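Local coordinates for intimin (Escherichia coli, PDB 6TPL), which probably serves as an outer-membrane adhesin, its juncture Ig-like domains D0 and D1 forming a constitutively extended part of the passenger that carries the adhesive tip, at residues 123-128 with 165-170; 24-29 with 66-71. One frame throughout, in Å; residues are numbered along the deposited sequence.

Interactions 1 and 2 are the same strand pairing made twice, once in each of two successive bacterial Ig-like domains. In both, an Ile-Thr-Tyr run lies antiparallel to a Val-Thr-Leu run, I124 opposite L168 in one and I24 opposite L70 in the other, with strand angles of 153° and 152°. In each case 36 residues separate the two segments, 19 of them in strands and none in helix. The contacts follow one another along the chain and do not touch: their centres lie about 29 Å apart and their nearest atoms about 15 Å. A magnesium ion sits about 5 Å from the A123 side chain and another about 7 Å from that of I24.

Interaction 1 of 2, residues 123-128 with 165-170; sequences AITYTV and KVTLTS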
ATOM      1  N   ALA A 123      10.325  -4.433 -17.342  1.00 12.14           N
ATOM      2  CA  ALA A 123      10.589  -3.590 -16.185  1.00 14.12           C
ATOM      3  C   ALA A 123       9.316  -3.286 -15.403  1.00 13.51           C
ATOM      4  O   ALA A 123       8.252  -3.043 -15.983  1.00 11.36           O
ATOM      5  CB  ALA A 123      11.258  -2.281 -16.617  1.00 15.48           C
ATOM      6  N   ILE A 124       9.440  -3.313 -14.077  1.00 10.42           N
ATOM      7  CA  ILE A 124       8.401  -2.843 -13.168  1.00  9.89           C
ATOM      8  C   ILE A 124       8.797  -1.465 -12.667  1.00 12.48           C
ATOM      9  O   ILE A 124       9.931  -1.260 -12.220  1.00 11.41           O
ATOM     10  CB  ILE A 124       8.194  -3.825 -12.002  1.00  9.32           C
ATOM     11  CG1 ILE A 124       7.541  -5.110 -12.527  1.00  9.71           C
ATOM     12  CG2 ILE A 124       7.327  -3.182 -10.931  1.00  9.05           C
ATOM     13  CD1 ILE A 124       7.496  -6.240 -11.541  1.00  9.83           C
ATOM     14  N   THR A 125       7.873  -0.517 -12.753  1.00 13.00           N
ATOM     15  CA  THR A 125       8.146   0.871 -12.417  1.00 13.49           C
ATOM     16  C   THR A 125       7.590   1.176 -11.031  1.00 11.09           C
ATOM     17  O   THR A 125       6.421   0.891 -10.747  1.00 13.24           O
ATOM     18  CB  THR A 125       7.538   1.821 -13.453  1.00 10.97           C
ATOM     19  OG1 THR A 125       8.027   1.497 -14.758  1.00 11.65           O
ATOM     20  CG2 THR A 125       7.899   3.269 -13.118  1.00 17.61           C
ATOM     21  N   TYR A 126       8.436   1.736 -10.171  1.00 10.59           N
ATOM     22  CA  TYR A 126       8.058   2.143  -8.824  1.00  8.85           C
ATOM     23  C   TYR A 126       8.074   3.659  -8.751  1.00  9.21           C
ATOM     24  O   TYR A 126       9.037   4.290  -9.196  1.00 12.84           O
ATOM     25  CB  TYR A 126       9.016   1.578  -7.776  1.00  8.39           C
ATOM     26  CG  TYR A 126       8.993   0.079  -7.657  1.00 11.91           C
ATOM     27  CD1 TYR A 126       9.703  -0.718  -8.543  1.00  8.59           C
ATOM     28  CD2 TYR A 126       8.270  -0.538  -6.653  1.00 10.98           C
ATOM     29  CE1 TYR A 126       9.687  -2.089  -8.439  1.00  8.72           C
ATOM     30  CE2 TYR A 126       8.243  -1.908  -6.536  1.00  9.38           C
ATOM     31  CZ  TYR A 126       8.955  -2.683  -7.433  1.00 10.80           C
ATOM     32  OH  TYR A 126       8.938  -4.050  -7.329  1.00 11.04           O
ATOM     33  N   THR A 127       7.028   4.237  -8.163  1.00 10.28           N
ATOM     34  CA  THR A 127       6.894   5.682  -8.044  1.00  9.86           C
ATOM     35  C   THR A 127       6.638   6.029  -6.584  1.00 11.67           C
ATOM     36  O   THR A 127       5.659   5.564  -5.992  1.00 11.20           O
ATOM     37  CB  THR A 127       5.766   6.204  -8.936  1.00 11.03           C
ATOM     38  OG1 THR A 127       6.021   5.841 -10.304  1.00 11.00           O
ATOM     39  CG2 THR A 127       5.647   7.718  -8.834  1.00 13.15           C
ATOM     40  N   VAL A 128       7.528   6.833  -6.011  1.00 11.28           N
ATOM     41  CA  VAL A 128       7.421   7.302  -4.636  1.00 10.10           C
ATOM     42  C   VAL A 128       7.074   8.783  -4.667  1.00 13.17           C
ATOM     43  O   VAL A 128       7.505   9.520  -5.561  1.00 15.27           O
ATOM     44  CB  VAL A 128       8.731   7.067  -3.858  1.00  9.69           C
ATOM     45  CG1 VAL A 128       8.758   7.916  -2.605  1.00 16.07           C
ATOM     46  CG2 VAL A 128       8.889   5.594  -3.530  1.00 10.39           C
ATOM     47  N   LYS A 165      11.014   8.121  -9.400  1.00 12.35           N
ATOM     48  CA  LYS A 165      10.714   6.812  -9.956  1.00 14.81           C
ATOM     49  C   LYS A 165      11.986   6.078 -10.345  1.00 12.16           C
ATOM     50  O   LYS A 165      12.983   6.684 -10.744  1.00 12.65           O
ATOM     51  CB  LYS A 165       9.786   6.906 -11.181  1.00 24.87           C
ATOM     52  CG  LYS A 165      10.381   7.586 -12.413  1.00 32.23           C
ATOM     53  CD  LYS A 165       9.422   7.467 -13.594  1.00 33.22           C
ATOM     54  CE  LYS A 165      10.037   7.958 -14.890  1.00 34.62           C
ATOM     55  NZ  LYS A 165       9.114   7.759 -16.045  1.00 35.23           N
ATOM     56  N   VAL A 166      11.927   4.752 -10.222  1.00 11.79           N
ATOM     57  CA  VAL A 166      12.961   3.851 -10.709  1.00 11.94           C
ATOM     58  C   VAL A 166      12.260   2.659 -11.341  1.00 11.70           C
ATOM     59  O   VAL A 166      11.083   2.397 -11.081  1.00 11.36           O
ATOM     60  CB  VAL A 166      13.918   3.373  -9.595  1.00 11.85           C
ATOM     61  CG1 VAL A 166      14.696   4.545  -9.020  1.00 12.19           C
ATOM     62  CG2 VAL A 166      13.149   2.618  -8.506  1.00 11.34           C
ATOM     63  N   THR A 167      12.995   1.933 -12.178  1.00 11.95           N
ATOM     64  CA  THR A 167      12.505   0.694 -12.762  1.00 11.80           C
ATOM     65  C   THR A 167      13.330  -0.474 -12.242  1.00 11.74           C
ATOM     66  O   THR A 167      14.478  -0.314 -11.817  1.00 11.96           O
ATOM     67  CB  THR A 167      12.556   0.717 -14.294  1.00 12.25           C
ATOM     68  OG1 THR A 167      13.884   0.999 -14.746  1.00 12.74           O
ATOM     69  CG2 THR A 167      11.596   1.754 -14.847  1.00 12.43           C
ATOM     70  N   LEU A 168      12.727  -1.660 -12.290  1.00 11.52           N
ATOM     71  CA  LEU A 168      13.335  -2.888 -11.797  1.00 11.51           C
ATOM     72  C   LEU A 168      13.185  -3.973 -12.850  1.00 11.69           C
ATOM     73  O   LEU A 168      12.074  -4.229 -13.329  1.00 11.55           O
ATOM     74  CB  LEU A 168      12.686  -3.339 -10.486  1.00 11.12           C
ATOM     75  CG  LEU A 168      13.206  -4.637  -9.850  1.00 11.19           C
ATOM     76  CD1 LEU A 168      14.555  -4.375  -9.196  1.00 11.45           C
ATOM     77  CD2 LEU A 168      12.198  -5.188  -8.855  1.00 10.88           C
ATOM     78  N   THR A 169      14.301  -4.597 -13.214  1.00 12.06           N
ATOM     79  CA  THR A 169      14.300  -5.782 -14.060  1.00 12.29           C
ATOM     80  C   THR A 169      14.972  -6.929 -13.317  1.00 12.40           C
ATOM     81  O   THR A 169      15.618  -6.737 -12.285  1.00 12.38           O
ATOM     82  CB  THR A 169      15.023  -5.534 -15.391  1.00 12.82           C
ATOM     83  OG1 THR A 169      16.379  -5.143 -15.134  1.00 13.17           O
ATOM     84  CG2 THR A 169      14.315  -4.457 -16.190  1.00 14.90           C
ATOM     85  N   SER A 170      14.830  -8.138 -13.852  1.00 12.59           N
ATOM     86  CA  SER A 170      15.501  -9.289 -13.267  1.00 12.83           C
ATOM     87  C   SER A 170      15.737 -10.343 -14.339  1.00 13.29           C
ATOM     88  O   SER A 170      14.854 -10.631 -15.153  1.00 13.25           O
ATOM     89  CB  SER A 170      14.699  -9.893 -12.111  1.00 12.51           C
ATOM     90  OG  SER A 170      15.380 -11.003 -11.530  1.00 12.87           O
TER
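Strands 124-132 and 163-169 meet here as antiparallel neighbours in one sheet of the second Ig-like domain, the axes of their short segments approaching to 4.6 Å. I124 and L168 form one hydrogen-bonded pair, Y126 and V166 the next. The bond from Y126 N to V166 O is 2.9 Å long and close to straight at 172°, with the donor nearly on the carbonyl axis; in the I124-L168 pair the bond from L168 N to I124 O is more bent, at 140°. Between these pairs T167 CA lies 3.3 Å from I124 O, a CA-H...O contact.

On the buried face the Y126 ring reaches toward L168, while its CB still meets V166 CG2 at 4.3 Å. Its CG stands anti to the carbonyl carbon (chi1 -65°), which carries the ring edge to L168: Y126 CE1 is 3.8 Å from L168 CB, and Y126 OH is 3.8 Å from L168 CD2. V178 of strand 174-181 touches both side chains, placing them in the sandwich core.

The other face is threonine-rich. T125 and T167 lie alongside, T125 OG1 3.6 Å from the methyl T167 CG2, while T127 OG1 faces K165 CB at 4.0 Å and the extended lysine chain leads away. Cohesion across this pair therefore comes from main-chain bonds and apolar contact on the core side, with hydroxyl-to-methyl contacts and a departing lysine on the outer one.

Interaction 2 of 2, residues 24-29 with 66-71; sequences ITYTAT and ATVTLK
Six main-chain hydrogen bonds join I24, Y26 and A28 to L70, V68 and A66 in three successive antiparallel hydrogen-bonded pairs, a regular ladder without a bulge. Y26 N approaches V68 O at 2.8 Å, nearly in line with the carbonyl, whereas V68 N reaches Y26 O at 3.2 Å with the donor tilted from the carbonyl plane.

Inward, Y26 and L70 bury more area than any other residues of the pair. The ring offers its edge, Y26 CE1 standing 3.8 Å from L70 CB. With CG anti to its backbone N, the L70 side chain crosses the tyrosine obliquely, and its methyl CD2 comes within 3.5 Å of the phenol oxygen Y26 OH. At the root of the tyrosine side chain, V68 CG1 lies 4.0 Å from Y26 CB. F9 meets the Y26 ring with the two planes at about 25°, while V80 of strand 76-83 touches both Y26 and L70, so the pair faces the opposing sheet of the Ig-like sandwich.

Outward, two threonine pairs stand side by side. T25 OG1 is 3.5 Å from T69 CG2, and T27 OG1 is 3.8 Å from T67 CG2. In each pair a hydroxyl meets a methyl because the partners differ in chi1: near -60° in T25 and T27, near +70° in T67 and T69. These neighbours thus make van der Waals contact without hydroxyl-to-hydroxyl bonding, leaving directional cohesion to the backbone ladder and apolar cohesion to the inner face.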
ATOM      1  N   ILE A  24      -8.023   7.430   7.712  1.00 19.39           N
ATOM      2  CA  ILE A  24      -8.034   6.767   6.412  1.00 18.25           C
ATOM      3  C   ILE A  24      -9.213   5.801   6.403  1.00 18.12           C
ATOM      4  O   ILE A  24      -9.322   4.938   7.282  1.00 18.47           O
ATOM      5  CB  ILE A  24      -6.715   6.027   6.145  1.00 17.61           C
ATOM      6  CG1 ILE A  24      -5.539   7.012   6.155  1.00 17.86           C
ATOM      7  CG2 ILE A  24      -6.773   5.310   4.809  1.00 16.53           C
ATOM      8  CD1 ILE A  24      -4.195   6.367   5.882  1.00 20.18           C
ATOM      9  N   THR A  25     -10.101   5.939   5.420  1.00 17.71           N
ATOM     10  CA  THR A  25     -11.321   5.141   5.363  1.00 17.71           C
ATOM     11  C   THR A  25     -11.179   4.055   4.300  1.00 16.65           C
ATOM     12  O   THR A  25     -10.916   4.354   3.131  1.00 15.95           O
ATOM     13  CB  THR A  25     -12.539   6.022   5.079  1.00 18.18           C
ATOM     14  OG1 THR A  25     -12.712   6.968   6.141  1.00 19.29           O
ATOM     15  CG2 THR A  25     -13.797   5.163   4.963  1.00 18.52           C
ATOM     16  N   TYR A  26     -11.354   2.802   4.712  1.00 16.60           N
ATOM     17  CA  TYR A  26     -11.273   1.650   3.826  1.00 15.72           C
ATOM     18  C   TYR A  26     -12.671   1.189   3.431  1.00 15.76           C
ATOM     19  O   TYR A  26     -13.611   1.268   4.222  1.00 16.60           O
ATOM     20  CB  TYR A  26     -10.551   0.477   4.500  1.00 15.71           C
ATOM     21  CG  TYR A  26      -9.081   0.692   4.778  1.00 15.61           C
ATOM     22  CD1 TYR A  26      -8.663   1.453   5.860  1.00 16.40           C
ATOM     23  CD2 TYR A  26      -8.116   0.108   3.977  1.00 14.81           C
ATOM     24  CE1 TYR A  26      -7.321   1.647   6.122  1.00 16.39           C
ATOM     25  CE2 TYR A  26      -6.770   0.294   4.233  1.00 14.82           C
ATOM     26  CZ  TYR A  26      -6.379   1.062   5.306  1.00 15.60           C
ATOM     27  OH  TYR A  26      -5.038   1.255   5.567  1.00 15.69           O
ATOM     28  N   THR A  27     -12.800   0.676   2.211  1.00 14.95           N
ATOM     29  CA  THR A  27     -14.046   0.071   1.747  1.00 14.94           C
ATOM     30  C   THR A  27     -13.752  -1.339   1.258  1.00 14.31           C
ATOM     31  O   THR A  27     -12.929  -1.527   0.354  1.00 13.51           O
ATOM     32  CB  THR A  27     -14.701   0.893   0.629  1.00 14.70           C
ATOM     33  OG1 THR A  27     -15.012   2.208   1.104  1.00 15.39           O
ATOM     34  CG2 THR A  27     -15.985   0.207   0.149  1.00 14.76           C
ATOM     35  N   ALA A  28     -14.418  -2.324   1.858  1.00 15.67           N
ATOM     36  CA  ALA A  28     -14.409  -3.697   1.371  1.00 16.05           C
ATOM     37  C   ALA A  28     -15.662  -3.941   0.536  1.00 15.75           C
ATOM     38  O   ALA A  28     -16.768  -3.580   0.955  1.00 14.97           O
ATOM     39  CB  ALA A  28     -14.349  -4.690   2.536  1.00 14.90           C
ATOM     40  N   THR A  29     -15.486  -4.530  -0.646  1.00 13.46           N
ATOM     41  CA  THR A  29     -16.593  -4.940  -1.501  1.00 13.39           C
ATOM     42  C   THR A  29     -16.692  -6.458  -1.458  1.00 13.38           C
ATOM     43  O   THR A  29     -15.677  -7.153  -1.571  1.00 12.91           O
ATOM     44  CB  THR A  29     -16.405  -4.455  -2.939  1.00 13.28           C
ATOM     45  OG1 THR A  29     -16.358  -3.024  -2.973  1.00 12.74           O
ATOM     46  CG2 THR A  29     -17.561  -4.926  -3.802  1.00 17.73           C
ATOM     47  N   ALA A  66     -18.696  -2.480   2.943  1.00 16.50           N
ATOM     48  CA  ALA A  66     -18.501  -2.306   4.374  1.00 17.01           C
ATOM     49  C   ALA A  66     -17.257  -1.454   4.574  1.00 17.27           C
ATOM     50  O   ALA A  66     -16.252  -1.649   3.884  1.00 16.87           O
ATOM     51  CB  ALA A  66     -18.346  -3.659   5.082  1.00 16.71           C
ATOM     52  N   THR A  67     -17.329  -0.510   5.511  1.00 18.02           N
ATOM     53  CA  THR A  67     -16.260   0.456   5.699  1.00 18.37           C
ATOM     54  C   THR A  67     -15.685   0.375   7.107  1.00 18.79           C
ATOM     55  O   THR A  67     -16.279  -0.201   8.022  1.00 19.01           O
ATOM     56  CB  THR A  67     -16.747   1.887   5.427  1.00 19.02           C
ATOM     57  OG1 THR A  67     -17.684   2.277   6.437  1.00 19.74           O
ATOM     58  CG2 THR A  67     -17.413   1.980   4.062  1.00 18.72           C
ATOM     59  N   VAL A  68     -14.504   0.976   7.259  1.00 18.98           N
ATOM     60  CA  VAL A  68     -13.810   1.049   8.540  1.00 19.47           C
ATOM     61  C   VAL A  68     -12.762   2.148   8.393  1.00 19.79           C
ATOM     62  O   VAL A  68     -12.322   2.460   7.284  1.00 19.47           O
ATOM     63  CB  VAL A  68     -13.166  -0.305   8.935  1.00 19.04           C
ATOM     64  CG1 VAL A  68     -12.004  -0.622   8.009  1.00 18.48           C
ATOM     65  CG2 VAL A  68     -12.734  -0.276  10.401  1.00 19.70           C
ATOM     66  N   THR A  69     -12.368   2.752   9.511  1.00 20.49           N
ATOM     67  CA  THR A  69     -11.380   3.821   9.470  1.00 20.87           C
ATOM     68  C   THR A  69     -10.150   3.449  10.287  1.00 38.32           C
ATOM     69  O   THR A  69     -10.197   2.590  11.173  1.00 21.03           O
ATOM     70  CB  THR A  69     -11.951   5.153   9.977  1.00 21.77           C
ATOM     71  OG1 THR A  69     -12.198   5.075  11.387  1.00 22.42           O
ATOM     72  CG2 THR A  69     -13.245   5.507   9.254  1.00 21.80           C
ATOM     73  N   LEU A  70      -9.051   4.142   9.982  1.00 21.12           N
ATOM     74  CA  LEU A  70      -7.746   3.886  10.575  1.00 21.25           C
ATOM     75  C   LEU A  70      -7.091   5.207  10.950  1.00 21.97           C
ATOM     76  O   LEU A  70      -7.089   6.152  10.155  1.00 22.08           O
ATOM     77  CB  LEU A  70      -6.849   3.116   9.596  1.00 20.58           C
ATOM     78  CG  LEU A  70      -5.494   2.616  10.094  1.00 20.69           C
ATOM     79  CD1 LEU A  70      -5.672   1.382  10.956  1.00 20.60           C
ATOM     80  CD2 LEU A  70      -4.572   2.332   8.916  1.00 20.27           C
ATOM     81  N   LYS A  71      -6.545   5.266  12.160  1.00 22.53           N
ATOM     82  CA  LYS A  71      -5.817   6.427  12.647  1.00 23.27           C
ATOM     83  C   LYS A  71      -4.549   5.945  13.336  1.00 23.42           C
ATOM     84  O   LYS A  71      -4.429   4.772  13.704  1.00 23.13           O
ATOM     85  CB  LYS A  71      -6.663   7.259  13.619  1.00 24.12           C
ATOM     86  CG  LYS A  71      -8.053   7.597  13.112  1.00 24.10           C
ATOM     87  CD  LYS A  71      -8.916   8.170  14.229  1.00102.67           C
ATOM     88  CE  LYS A  71     -10.346   8.397  13.761  1.00 99.85           C
ATOM     89  NZ  LYS A  71     -11.245   8.818  14.875  1.00100.67           N
TER